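Side-chain contacts in Lmaj004091aaa (Leishmania major, PDB 1XTP), which probably transfers methyl groups from S-adenosylmethionine to the alpha-amino group of proteins that begin with an X-Pro-Lys sequence: residues A62-S65 with G66-G70; I145-M149 with E150-L154. One frame throughout, in Å; residues are numbered along the deposited sequence.

Contact 1: residues A62-S65 with G66-G70; sequences ATVS and GVLGG. With SAI (S-adenosyl-L-homoselenocysteine), chain B.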
ATOM      1  N   ALA A  62     -17.499   3.195   6.311  1.00 28.60           N
ATOM      2  CA  ALA A  62     -16.667   4.227   5.715  1.00 29.23           C
ATOM      3  C   ALA A  62     -16.353   5.220   6.832  1.00 28.44           C
ATOM      4  O   ALA A  62     -16.812   6.346   6.817  1.00 26.18           O
ATOM      5  CB  ALA A  62     -17.396   4.913   4.518  1.00 29.35           C
ATOM      6  N   THR A  63     -15.556   4.775   7.798  1.00 28.05           N
ATOM      7  CA  THR A  63     -15.170   5.596   8.940  1.00 27.17           C
ATOM      8  C   THR A  63     -13.693   5.375   9.196  1.00 28.39           C
ATOM      9  O   THR A  63     -13.120   4.392   8.733  1.00 26.42           O
ATOM     10  CB  THR A  63     -15.939   5.191  10.211  1.00 27.19           C
ATOM     11  OG1 THR A  63     -15.409   3.969  10.711  1.00 28.19           O
ATOM     12  CG2 THR A  63     -17.397   4.986   9.921  1.00 29.74           C
ATOM     13  N   VAL A  64     -13.075   6.273   9.955  1.00 30.53           N
ATOM     14  CA  VAL A  64     -11.661   6.126  10.288  1.00 32.24           C
ATOM     15  C   VAL A  64     -11.432   4.792  11.009  1.00 33.34           C
ATOM     16  O   VAL A  64     -10.429   4.113  10.785  1.00 32.79           O
ATOM     17  CB  VAL A  64     -11.151   7.318  11.142  1.00 33.04           C
ATOM     18  CG1 VAL A  64      -9.749   7.059  11.682  1.00 34.75           C
ATOM     19  CG2 VAL A  64     -11.140   8.565  10.300  1.00 37.24           C
ATOM     20  N   SER A  65     -12.376   4.415  11.869  1.00 34.54           N
ATOM     21  CA  SER A  65     -12.271   3.162  12.604  1.00 33.57           C
ATOM     22  C   SER A  65     -12.261   1.992  11.617  1.00 32.66           C
ATOM     23  O   SER A  65     -11.487   1.038  11.769  1.00 33.62           O
ATOM     24  CB  SER A  65     -13.423   3.020  13.580  1.00 33.41           C
ATOM     25  OG  SER A  65     -13.197   1.884  14.383  1.00 40.72           O
ATOM     26  N   GLY A  66     -13.100   2.103  10.591  1.00 29.62           N
ATOM     27  CA  GLY A  66     -13.159   1.128   9.509  1.00 30.46           C
ATOM     28  C   GLY A  66     -11.864   0.966   8.724  1.00 30.30           C
ATOM     29  O   GLY A  66     -11.447  -0.142   8.441  1.00 29.65           O
ATOM     30  N   VAL A  67     -11.218   2.065   8.353  1.00 32.96           N
ATOM     31  CA  VAL A  67      -9.996   1.948   7.568  1.00 34.19           C
ATOM     32  C   VAL A  67      -8.817   1.544   8.450  1.00 31.85           C
ATOM     33  O   VAL A  67      -7.848   0.994   7.947  1.00 29.73           O
ATOM     34  CB  VAL A  67      -9.669   3.219   6.703  1.00 33.18           C
ATOM     35  CG1 VAL A  67     -10.794   3.484   5.737  1.00 33.95           C
ATOM     36  CG2 VAL A  67      -9.380   4.441   7.549  1.00 31.90           C
ATOM     37  N   LEU A  68      -8.918   1.803   9.754  1.00 30.40           N
ATOM     38  CA  LEU A  68      -7.829   1.526  10.672  1.00 28.64           C
ATOM     39  C   LEU A  68      -8.062   0.245  11.456  1.00 29.51           C
ATOM     40  O   LEU A  68      -7.407   0.001  12.477  1.00 27.05           O
ATOM     41  CB  LEU A  68      -7.598   2.716  11.610  1.00 31.05           C
ATOM     42  CG  LEU A  68      -7.102   4.025  10.989  1.00 32.83           C
ATOM     43  CD1 LEU A  68      -6.702   4.988  12.077  1.00 34.47           C
ATOM     44  CD2 LEU A  68      -5.937   3.797  10.032  1.00 36.82           C
ATOM     45  N   GLY A  69      -9.000  -0.568  10.976  1.00 30.20           N
ATOM     46  CA  GLY A  69      -9.284  -1.869  11.558  1.00 31.68           C
ATOM     47  C   GLY A  69      -9.633  -1.804  13.030  1.00 32.52           C
ATOM     48  O   GLY A  69      -9.246  -2.670  13.793  1.00 36.18           O
ATOM     49  N   GLY A  70     -10.395  -0.793  13.423  1.00 32.93           N
ATOM     50  CA  GLY A  70     -10.705  -0.575  14.825  1.00 34.43           C
ATOM     51  C   GLY A  70      -9.544  -0.043  15.661  1.00 35.19           C
ATOM     52  O   GLY A  70      -9.652   0.007  16.882  1.00 38.32           O
TER
HETATM   53  N   SAI B 401      -4.885   4.031   2.563  1.00 31.77           N
HETATM   54  CA  SAI B 401      -6.023   4.440   3.436  1.00 30.13           C
HETATM   55  CB  SAI B 401      -7.003   3.294   3.587  1.00 31.24           C
HETATM   56  CG  SAI B 401      -6.466   2.027   4.236  1.00 31.74           C
HETATM   57 SE   SAI B 401      -7.900   0.681   4.326  0.85 32.69          SE
HETATM   58  C   SAI B 401      -5.591   4.828   4.841  1.00 30.14           C
HETATM   59  O   SAI B 401      -4.490   4.488   5.273  1.00 27.46           O
HETATM   60  OXT SAI B 401      -6.347   5.456   5.581  1.00 29.66           O
HETATM   61  C5' SAI B 401      -7.416  -0.286   2.674  1.00 32.32           C
HETATM   62  C4' SAI B 401      -8.094   0.280   1.423  1.00 26.64           C
HETATM   63  O4' SAI B 401      -7.598  -0.410   0.314  1.00 26.96           O
HETATM   64  C3' SAI B 401      -9.604   0.104   1.374  1.00 25.27           C
HETATM   65  O3' SAI B 401     -10.234   1.327   1.097  1.00 24.13           O
HETATM   66  C2' SAI B 401      -9.882  -0.867   0.251  1.00 22.53           C
HETATM   67  O2' SAI B 401     -11.104  -0.600  -0.423  1.00 22.49           O
HETATM   68  C1' SAI B 401      -8.668  -0.589  -0.599  1.00 24.91           C
HETATM   69  N9  SAI B 401      -8.324  -1.645  -1.541  1.00 26.98           N
HETATM   70  C8  SAI B 401      -8.541  -2.997  -1.395  1.00 25.78           C
HETATM   71  N7  SAI B 401      -8.068  -3.607  -2.478  1.00 20.23           N
HETATM   72  C5  SAI B 401      -7.538  -2.663  -3.313  1.00 29.15           C
HETATM   73  C6  SAI B 401      -6.912  -2.746  -4.554  1.00 26.42           C
HETATM   74  N6  SAI B 401      -6.756  -3.936  -5.138  1.00 21.72           N
HETATM   75  N1  SAI B 401      -6.470  -1.590  -5.175  1.00 26.22           N
HETATM   76  C2  SAI B 401      -6.655  -0.348  -4.581  1.00 26.26           C
HETATM   77  N3  SAI B 401      -7.266  -0.280  -3.341  1.00 25.90           N
HETATM   78  C4  SAI B 401      -7.689  -1.418  -2.725  1.00 28.74           C
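Thr63 N-caps the one-turn helix 64-67: its OG1 accepts a hydrogen bond from Gly66 N at 3.0 Å, and the bond is fairly straight (N-H...O 160°). With chi1 at 75°, OG1 sits between the backbone N and the carbonyl carbon of Thr63, which turns it over the start of the helix, where it caps the amide of Gly66 in the first turn. The carbonyls of the first turn are then used in order. Thr63 O accepts from Val67 N, and Val64 O from Leu68 N at 2.9 Å. Ser65 O receives Gly70 N in a short, nearly straight bond of 2.7 Å, and Leu68 N reaches it only weakly. Past Leu68, where the helix ends, Gly69 and Gly70 continue the chain with positive phi. The hydroxyl of Ser65 turns to Asp72 OD1, its hydrogen-bond partner beyond the turn. On another side, Val64 and Leu68 lie alongside each other, pointing the same way, with CG1 of Val64 3.7 Å from CD1 of Leu68. Val67 belongs to the pocket of the bound S-adenosyl-L-homoselenocysteine, and its carbonyl O lies 3.6 Å from the selenium atom SE of that ligand.

Contact 2: residues I145-M149 with E150-L154; sequences ILASM and ETATL. With SAI (S-adenosyl-L-homoselenocysteine), chain B.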
ATOM      1  N   ILE A 145     -10.849   8.643  -8.424  1.00 26.30           N
ATOM      2  CA  ILE A 145     -10.748   7.549  -9.372  1.00 23.88           C
ATOM      3  C   ILE A 145     -11.268   6.249  -8.751  1.00 25.19           C
ATOM      4  O   ILE A 145     -10.694   5.730  -7.811  1.00 22.91           O
ATOM      5  CB  ILE A 145      -9.298   7.375  -9.884  1.00 26.92           C
ATOM      6  CG1 ILE A 145      -8.732   8.715 -10.363  1.00 26.94           C
ATOM      7  CG2 ILE A 145      -9.238   6.382 -11.048  1.00 25.49           C
ATOM      8  CD1 ILE A 145      -7.258   8.767 -10.359  1.00 29.10           C
ATOM      9  N   LEU A 146     -12.370   5.740  -9.300  1.00 26.35           N
ATOM     10  CA  LEU A 146     -12.961   4.504  -8.835  1.00 28.01           C
ATOM     11  C   LEU A 146     -12.293   3.368  -9.594  1.00 28.89           C
ATOM     12  O   LEU A 146     -12.730   2.982 -10.678  1.00 32.66           O
ATOM     13  CB  LEU A 146     -14.475   4.498  -9.060  1.00 28.28           C
ATOM     14  CG  LEU A 146     -15.233   3.303  -8.486  1.00 28.31           C
ATOM     15  CD1 LEU A 146     -15.330   3.386  -6.970  1.00 29.76           C
ATOM     16  CD2 LEU A 146     -16.617   3.206  -9.091  1.00 29.97           C
ATOM     17  N   ALA A 147     -11.220   2.840  -9.017  1.00 29.55           N
ATOM     18  CA  ALA A 147     -10.500   1.748  -9.629  1.00 26.46           C
ATOM     19  C   ALA A 147      -9.634   1.058  -8.595  1.00 27.36           C
ATOM     20  O   ALA A 147      -9.297   1.649  -7.566  1.00 27.56           O
ATOM     21  CB  ALA A 147      -9.649   2.269 -10.789  1.00 27.11           C
ATOM     22  N   SER A 148      -9.296  -0.204  -8.855  1.00 27.35           N
ATOM     23  CA  SER A 148      -8.229  -0.874  -8.119  1.00 25.89           C
ATOM     24  C   SER A 148      -6.890  -0.460  -8.706  1.00 26.23           C
ATOM     25  O   SER A 148      -6.814  -0.010  -9.852  1.00 26.26           O
ATOM     26  CB  SER A 148      -8.405  -2.381  -8.203  1.00 28.24           C
ATOM     27  OG  SER A 148      -9.684  -2.784  -7.734  1.00 27.87           O
HETATM   28  N   MSE A 149      -5.832  -0.613  -7.919  1.00 26.98           N
HETATM   29  CA  MSE A 149      -4.493  -0.245  -8.332  1.00 28.96           C
HETATM   30  C   MSE A 149      -4.100  -1.023  -9.570  1.00 27.72           C
HETATM   31  O   MSE A 149      -3.538  -0.452 -10.515  1.00 24.48           O
HETATM   32  CB  MSE A 149      -3.466  -0.509  -7.220  1.00 29.33           C
HETATM   33  CG  MSE A 149      -3.458   0.512  -6.080  1.00 28.21           C
HETATM   34 SE   MSE A 149      -2.247  -0.015  -4.629  0.85 36.81          SE
HETATM   35  CE  MSE A 149      -3.303  -1.525  -3.852  1.00 35.24           C
ATOM     36  N   GLU A 150      -4.423  -2.314  -9.565  1.00 25.33           N
ATOM     37  CA  GLU A 150      -3.982  -3.225 -10.613  1.00 26.37           C
ATOM     38  C   GLU A 150      -4.734  -3.063 -11.947  1.00 26.03           C
ATOM     39  O   GLU A 150      -4.355  -3.676 -12.956  1.00 23.59           O
ATOM     40  CB  GLU A 150      -4.022  -4.692 -10.126  1.00 25.54           C
ATOM     41  CG  GLU A 150      -5.413  -5.381 -10.062  1.00 28.81           C
ATOM     42  CD  GLU A 150      -6.222  -5.028  -8.812  1.00 25.91           C
ATOM     43  OE1 GLU A 150      -5.709  -4.291  -7.943  1.00 24.65           O
ATOM     44  OE2 GLU A 150      -7.388  -5.475  -8.708  1.00 25.60           O
ATOM     45  N   THR A 151      -5.774  -2.232 -11.947  1.00 26.39           N
ATOM     46  CA  THR A 151      -6.529  -1.892 -13.166  1.00 28.14           C
ATOM     47  C   THR A 151      -6.453  -0.413 -13.560  1.00 27.80           C
ATOM     48  O   THR A 151      -7.073   0.006 -14.532  1.00 26.34           O
ATOM     49  CB  THR A 151      -8.009  -2.229 -12.964  1.00 28.54           C
ATOM     50  OG1 THR A 151      -8.536  -1.430 -11.898  1.00 33.14           O
ATOM     51  CG2 THR A 151      -8.159  -3.711 -12.637  1.00 29.05           C
ATOM     52  N   ALA A 152      -5.699   0.373 -12.798  1.00 27.84           N
ATOM     53  CA  ALA A 152      -5.626   1.812 -13.002  1.00 27.51           C
ATOM     54  C   ALA A 152      -4.576   2.173 -14.033  1.00 28.25           C
ATOM     55  O   ALA A 152      -3.506   1.567 -14.074  1.00 32.39           O
ATOM     56  CB  ALA A 152      -5.308   2.494 -11.697  1.00 29.00           C
ATOM     57  N   THR A 153      -4.881   3.167 -14.861  1.00 28.40           N
ATOM     58  CA  THR A 153      -3.898   3.745 -15.782  1.00 26.52           C
ATOM     59  C   THR A 153      -3.556   5.147 -15.313  1.00 24.19           C
ATOM     60  O   THR A 153      -4.438   6.004 -15.178  1.00 25.33           O
ATOM     61  CB  THR A 153      -4.436   3.770 -17.197  1.00 27.74           C
ATOM     62  OG1 THR A 153      -4.544   2.427 -17.658  1.00 30.25           O
ATOM     63  CG2 THR A 153      -3.512   4.526 -18.143  1.00 32.46           C
ATOM     64  N   LEU A 154      -2.278   5.373 -15.038  1.00 22.61           N
ATOM     65  CA  LEU A 154      -1.805   6.665 -14.560  1.00 21.80           C
ATOM     66  C   LEU A 154      -0.959   7.346 -15.635  1.00 23.00           C
ATOM     67  O   LEU A 154      -0.134   6.707 -16.288  1.00 26.05           O
ATOM     68  CB  LEU A 154      -0.987   6.481 -13.310  1.00 25.59           C
ATOM     69  CG  LEU A 154      -1.667   5.758 -12.154  1.00 22.75           C
ATOM     70  CD1 LEU A 154      -0.578   5.428 -11.139  1.00 25.88           C
ATOM     71  CD2 LEU A 154      -2.768   6.591 -11.513  1.00 25.95           C
TER
HETATM   72  N   SAI B 401      -4.885   4.031   2.563  1.00 31.77           N
HETATM   73  CA  SAI B 401      -6.023   4.440   3.436  1.00 30.13           C
HETATM   74  CB  SAI B 401      -7.003   3.294   3.587  1.00 31.24           C
HETATM   75  CG  SAI B 401      -6.466   2.027   4.236  1.00 31.74           C
HETATM   76 SE   SAI B 401      -7.900   0.681   4.326  0.85 32.69          SE
HETATM   77  C   SAI B 401      -5.591   4.828   4.841  1.00 30.14           C
HETATM   78  O   SAI B 401      -4.490   4.488   5.273  1.00 27.46           O
HETATM   79  OXT SAI B 401      -6.347   5.456   5.581  1.00 29.66           O
HETATM   80  C5' SAI B 401      -7.416  -0.286   2.674  1.00 32.32           C
HETATM   81  C4' SAI B 401      -8.094   0.280   1.423  1.00 26.64           C
HETATM   82  O4' SAI B 401      -7.598  -0.410   0.314  1.00 26.96           O
HETATM   83  C3' SAI B 401      -9.604   0.104   1.374  1.00 25.27           C
HETATM   84  O3' SAI B 401     -10.234   1.327   1.097  1.00 24.13           O
HETATM   85  C2' SAI B 401      -9.882  -0.867   0.251  1.00 22.53           C
HETATM   86  O2' SAI B 401     -11.104  -0.600  -0.423  1.00 22.49           O
HETATM   87  C1' SAI B 401      -8.668  -0.589  -0.599  1.00 24.91           C
HETATM   88  N9  SAI B 401      -8.324  -1.645  -1.541  1.00 26.98           N
HETATM   89  C8  SAI B 401      -8.541  -2.997  -1.395  1.00 25.78           C
HETATM   90  N7  SAI B 401      -8.068  -3.607  -2.478  1.00 20.23           N
HETATM   91  C5  SAI B 401      -7.538  -2.663  -3.313  1.00 29.15           C
HETATM   92  C6  SAI B 401      -6.912  -2.746  -4.554  1.00 26.42           C
HETATM   93  N6  SAI B 401      -6.756  -3.936  -5.138  1.00 21.72           N
HETATM   94  N1  SAI B 401      -6.470  -1.590  -5.175  1.00 26.22           N
HETATM   95  C2  SAI B 401      -6.655  -0.348  -4.581  1.00 26.26           C
HETATM   96  N3  SAI B 401      -7.266  -0.280  -3.341  1.00 25.90           N
HETATM   97  C4  SAI B 401      -7.689  -1.418  -2.725  1.00 28.74           C
HETATM   98  O   HOH W   1      -9.065  -5.165  -6.578  1.00 18.89           O
HETATM   99  O   HOH W   2     -10.547  -2.351 -10.753  0.50 28.01           O
HETATM  100  O   HOH W   3      -2.353  -0.537 -12.907  1.00 23.60           O
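Thr151 N donates to Ser148 O at 3.2 Å in the short 3-10 turn that follows strand 141-146, in the Rossmann-like methyltransferase fold, and the same turn receives the adenine of the bound ligand. A second backbone bond of the turn runs from Ala152 N to Met149 O at 3.3 Å. Thr151 OG1 also lies 3.0 Å from Ser148 O, although its proton has another acceptor nearby.

Water extends these bonds. One molecule joins Ser148 OG to Glu150 OE2, a second accepts from Ser148 N and also binds Thr151 OG1, and a third donates to both Met149 O and Ala152 O.

The polar contacts with the ligand come from two consecutive residues. Met149 N donates to adenine N1 at 3.0 Å (N-H...N 171°), while the exocyclic N6 donates to Glu150 OE1 with an angle of 170°; together they read both polar groups on that edge of the base. Glu150 folds back to do this, bent at chi2 (-81°), which brings its carboxylate against Ser148, whose CB is 3.3 Å from OE2. Tyr43 OH is a further partner of OE2, so both carboxylate oxygens are engaged and the group's rotation should be restricted.

Apolar contacts add to the hold on the base. CG of selenomethionine Met149 touches C2 of the adenine, and the bend at chi3 brings CE back over the base, while Leu122 and Phe179 pack against the Met149 side chain. Ala147 and Ala152 meet more loosely through their methyl groups. The terminal methyl CE of Met149 lies over the face of the adenine, 3.4 Å from N1.

In the fold
From the N terminus, contact 1 comes first and closes the short turn of helix 64-67 before the chain enters helix 75-87 and the large sheet. Contact 2 follows much later, turning the chain at the end of strand 141-146, an outermost strand of that sheet, toward strand 159-165. The two are in series, neither nested nor crossed, with nearest atoms about 12 Å apart, and the bound S-adenosyl-L-homoselenocysteine bridges them: residues 62-70 adjoin its amino-acid part and selenium, residues 145-154 its adenine. Contact 1 packs on helices 106-115 and 126-135, whereas contact 2 joins strand 118-123 to helix 173-186.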